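Local coordinates for BB1 (Synthetic construct, PDB 6D0T), which is a de novo designed antiparallel beta-barrel, probably a scaffold on the way to fluorescence-activating barrels, at residues 6-11 with 64-69. Numbering follows the deposited sequence.
Sequences QYFPGT and YEYRFE
The phenol OH of Tyr-66 is hydrogen-bonded to the backbone carbonyl oxygen of Val-2, near the chain start, and the ring behind that hydroxyl offers one face to Phe-8. The two aromatics form a T-shaped (edge-to-face) pair, with planes at 82° and ring centroids 5.2 Å apart. Phe-8 supplies the edge. Its CE2 sits over the middle of the Tyr-66 ring, 4.0 Å from CZ and nearly as close to CE2, CE1 and CD2 of the tyrosine, while Tyr-66 CZ lies near the phenylalanine's own plane. In Phe-8, which lies in the link between helix 4-7 and strand 10-18, CG stands anti to the carbonyl carbon (chi1 -72°), turning the ring toward Tyr-66; the tyrosine adopts a similar first torsion (chi1 -80°) and comes from the part of the chain leading into strand 67-72. This ring pair spans backbones whose CA atoms come no closer than 11.2 Å. Tyr-7 CD1 lies 3.6 Å above one face of the Phe-8 ring, offset toward its rim, so the phenylalanine is braced from its own segment as well. Ile-58 and Leu-82, from strands 51-59 and 77-86, each touch both Phe-8 and Tyr-66. The Phe-8 carbonyl oxygen accepts the indole N-H of Trp-12, and Arg-108 donates to the Tyr-7 carbonyl oxygen, a pattern matching the tryptophan corner of antiparallel barrels. With no polar bond between the segments, the edge-to-face pair is their direct apolar link, with Ile-58 and Leu-82 packed around it, consistent with helix 4-7 covering one end of the barrel; the Val-2 carbonyl satisfies the hydroxyl of the buried tyrosine and ties the far end of its ring to the chain start.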
ATOM      1  N   GLN A   6     -13.061  -3.063   9.237  1.00 12.21           N
ATOM      2  CA  GLN A   6     -13.102  -4.499   9.474  1.00 12.72           C
ATOM      3  C   GLN A   6     -11.946  -5.221   8.767  1.00 13.71           C
ATOM      4  O   GLN A   6     -11.310  -6.100   9.339  1.00 14.62           O
ATOM      5  CB  GLN A   6     -14.442  -5.075   8.980  1.00 14.84           C
ATOM      6  CG  GLN A   6     -14.531  -6.587   9.164  1.00 16.75           C
ATOM      7  CD  GLN A   6     -15.860  -7.162   8.688  1.00 17.79           C
ATOM      8  OE1 GLN A   6     -16.557  -6.554   7.874  1.00 18.89           O
ATOM      9  NE2 GLN A   6     -16.178  -8.362   9.138  1.00 20.06           N
ATOM     10  N   TYR A   7     -11.674  -4.875   7.514  1.00 12.53           N
ATOM     11  CA  TYR A   7     -10.871  -5.710   6.649  1.00 10.66           C
ATOM     12  C   TYR A   7      -9.381  -5.348   6.668  1.00 14.59           C
ATOM     13  O   TYR A   7      -8.535  -6.242   6.778  1.00 12.90           O
ATOM     14  CB  TYR A   7     -11.410  -5.634   5.212  1.00 11.15           C
ATOM     15  CG  TYR A   7     -10.557  -6.411   4.235  1.00 10.49           C
ATOM     16  CD1 TYR A   7      -9.526  -5.799   3.573  1.00 11.77           C
ATOM     17  CD2 TYR A   7     -10.770  -7.761   4.006  1.00  9.99           C
ATOM     18  CE1 TYR A   7      -8.706  -6.486   2.744  1.00 11.78           C
ATOM     19  CE2 TYR A   7      -9.974  -8.471   3.169  1.00 10.52           C
ATOM     20  CZ  TYR A   7      -8.927  -7.830   2.511  1.00 11.77           C
ATOM     21  OH  TYR A   7      -8.088  -8.516   1.665  1.00 13.62           O
ATOM     22  N   PHE A   8      -9.049  -4.068   6.574  1.00 11.94           N
ATOM     23  CA  PHE A   8      -7.654  -3.733   6.288  1.00 11.84           C
ATOM     24  C   PHE A   8      -6.736  -3.816   7.499  1.00 11.56           C
ATOM     25  O   PHE A   8      -5.556  -4.138   7.315  1.00 13.81           O
ATOM     26  CB  PHE A   8      -7.533  -2.341   5.651  1.00 12.53           C
ATOM     27  CG  PHE A   8      -8.023  -2.289   4.231  1.00 11.33           C
ATOM     28  CD1 PHE A   8      -7.346  -2.923   3.236  1.00 12.93           C
ATOM     29  CD2 PHE A   8      -9.229  -1.637   3.915  1.00 12.85           C
ATOM     30  CE1 PHE A   8      -7.834  -2.908   1.924  1.00 13.10           C
ATOM     31  CE2 PHE A   8      -9.694  -1.608   2.625  1.00 14.30           C
ATOM     32  CZ  PHE A   8      -9.012  -2.257   1.635  1.00 15.43           C
ATOM     33  N   PRO A   9      -7.197  -3.579   8.727  1.00 13.13           N
ATOM     34  CA  PRO A   9      -6.263  -3.598   9.861  1.00 14.48           C
ATOM     35  C   PRO A   9      -5.543  -4.916  10.003  1.00 13.88           C
ATOM     36  O   PRO A   9      -6.105  -6.001   9.805  1.00 14.51           O
ATOM     37  CB  PRO A   9      -7.155  -3.284  11.070  1.00 15.76           C
ATOM     38  CG  PRO A   9      -8.234  -2.414  10.468  1.00 16.25           C
ATOM     39  CD  PRO A   9      -8.528  -3.095   9.137  1.00 14.80           C
ATOM     40  N   GLY A  10      -4.268  -4.810  10.356  1.00 13.10           N
ATOM     41  CA  GLY A  10      -3.426  -5.981  10.431  1.00 15.33           C
ATOM     42  C   GLY A  10      -2.035  -5.738   9.883  1.00 14.74           C
ATOM     43  O   GLY A  10      -1.657  -4.605   9.551  1.00 14.18           O
ATOM     44  N   THR A  11      -1.264  -6.815   9.840  1.00 13.58           N
ATOM     45  CA  THR A  11       0.095  -6.808   9.305  1.00 12.91           C
ATOM     46  C   THR A  11       0.110  -7.475   7.938  1.00 12.41           C
ATOM     47  O   THR A  11      -0.456  -8.550   7.764  1.00 13.94           O
ATOM     48  CB  THR A  11       1.034  -7.538  10.248  1.00 15.71           C
ATOM     49  OG1 THR A  11       0.982  -6.900  11.519  1.00 20.09           O
ATOM     50  CG2 THR A  11       2.472  -7.496   9.734  1.00 19.14           C
ATOM     51  N   TYR A  64     -16.520   4.971  -5.978  1.00 19.74           N
ATOM     52  CA  TYR A  64     -16.240   3.786  -6.776  1.00 20.46           C
ATOM     53  C   TYR A  64     -15.226   2.844  -6.150  1.00 20.14           C
ATOM     54  O   TYR A  64     -15.278   1.632  -6.389  1.00 22.19           O
ATOM     55  CB  TYR A  64     -15.698   4.188  -8.156  1.00 25.23           C
ATOM     56  CG  TYR A  64     -16.535   5.159  -8.939  1.00 30.47           C
ATOM     57  CD1 TYR A  64     -15.935   6.210  -9.610  1.00 34.55           C
ATOM     58  CD2 TYR A  64     -17.903   4.998  -9.064  1.00 35.73           C
ATOM     59  CE1 TYR A  64     -16.677   7.096 -10.375  1.00 38.33           C
ATOM     60  CE2 TYR A  64     -18.661   5.884  -9.829  1.00 39.18           C
ATOM     61  CZ  TYR A  64     -18.030   6.932 -10.479  1.00 41.79           C
ATOM     62  OH  TYR A  64     -18.747   7.827 -11.245  1.00 46.39           O
ATOM     63  N   GLU A  65     -14.259   3.369  -5.413  1.00 18.38           N
ATOM     64  CA  GLU A  65     -13.105   2.540  -5.119  1.00 19.07           C
ATOM     65  C   GLU A  65     -12.301   3.183  -3.998  1.00 17.58           C
ATOM     66  O   GLU A  65     -12.398   4.389  -3.751  1.00 17.27           O
ATOM     67  CB  GLU A  65     -12.232   2.341  -6.361  1.00 26.28           C
ATOM     68  CG  GLU A  65     -11.521   3.565  -6.795  1.00 30.98           C
ATOM     69  CD  GLU A  65     -10.960   3.423  -8.206  1.00 38.65           C
ATOM     70  OE1 GLU A  65     -10.857   2.274  -8.703  1.00 42.71           O
ATOM     71  OE2 GLU A  65     -10.627   4.458  -8.818  1.00 40.75           O
ATOM     72  N   TYR A  66     -11.500   2.359  -3.335  1.00 14.94           N
ATOM     73  CA  TYR A  66     -10.644   2.855  -2.259  1.00 15.70           C
ATOM     74  C   TYR A  66      -9.478   3.659  -2.822  1.00 15.80           C
ATOM     75  O   TYR A  66      -8.895   3.291  -3.843  1.00 21.11           O
ATOM     76  CB  TYR A  66     -10.106   1.687  -1.412  1.00 14.96           C
ATOM     77  CG  TYR A  66     -11.113   1.167  -0.408  1.00 13.21           C
ATOM     78  CD1 TYR A  66     -11.392   1.895   0.731  1.00 13.74           C
ATOM     79  CD2 TYR A  66     -11.803  -0.008  -0.619  1.00 14.21           C
ATOM     80  CE1 TYR A  66     -12.277   1.478   1.626  1.00 13.13           C
ATOM     81  CE2 TYR A  66     -12.739  -0.437   0.298  1.00 13.40           C
ATOM     82  CZ  TYR A  66     -12.962   0.328   1.426  1.00 13.20           C
ATOM     83  OH  TYR A  66     -13.869  -0.026   2.389  1.00 14.79           O
ATOM     84  N   ARG A  67      -9.140   4.756  -2.133  1.00 16.16           N
ATOM     85  CA  ARG A  67      -7.957   5.559  -2.405  1.00 16.55           C
ATOM     86  C   ARG A  67      -6.767   4.991  -1.646  1.00 12.57           C
ATOM     87  O   ARG A  67      -6.882   4.674  -0.461  1.00 15.63           O
ATOM     88  CB  ARG A  67      -8.173   7.015  -1.990  1.00 21.06           C
ATOM     89  CG  ARG A  67      -6.933   7.906  -2.141  1.00 29.72           C
ATOM     90  CD  ARG A  67      -7.215   9.319  -1.671  1.00 41.11           C
ATOM     91  NE  ARG A  67      -6.006  10.135  -1.705  1.00 54.65           N
ATOM     92  CZ  ARG A  67      -5.108  10.177  -0.725  1.00 66.17           C
ATOM     93  N   PHE A  68      -5.639   4.886  -2.318  1.00 13.69           N
ATOM     94  CA  PHE A  68      -4.411   4.393  -1.718  1.00 12.42           C
ATOM     95  C   PHE A  68      -3.310   5.423  -1.893  1.00 13.35           C
ATOM     96  O   PHE A  68      -3.122   5.938  -2.993  1.00 13.35           O
ATOM     97  CB  PHE A  68      -4.000   3.074  -2.385  1.00 16.12           C
ATOM     98  CG  PHE A  68      -2.620   2.650  -2.083  1.00 20.37           C
ATOM     99  CD1 PHE A  68      -2.304   2.107  -0.863  1.00 23.41           C
ATOM    100  CD2 PHE A  68      -1.633   2.767  -3.040  1.00 27.37           C
ATOM    101  CE1 PHE A  68      -1.016   1.694  -0.598  1.00 26.07           C
ATOM    102  CE2 PHE A  68      -0.336   2.366  -2.774  1.00 26.33           C
ATOM    103  CZ  PHE A  68      -0.039   1.820  -1.561  1.00 25.60           C
ATOM    104  N   GLU A  69      -2.596   5.731  -0.812  1.00 11.91           N
ATOM    105  CA  GLU A  69      -1.446   6.616  -0.899  1.00 12.86           C
ATOM    106  C   GLU A  69      -0.362   6.175   0.082  1.00 11.60           C
ATOM    107  O   GLU A  69      -0.653   5.698   1.183  1.00 15.28           O
ATOM    108  CB  GLU A  69      -1.862   8.077  -0.668  1.00 17.68           C
ATOM    109  CG  GLU A  69      -2.449   8.345   0.643  1.00 25.33           C
TER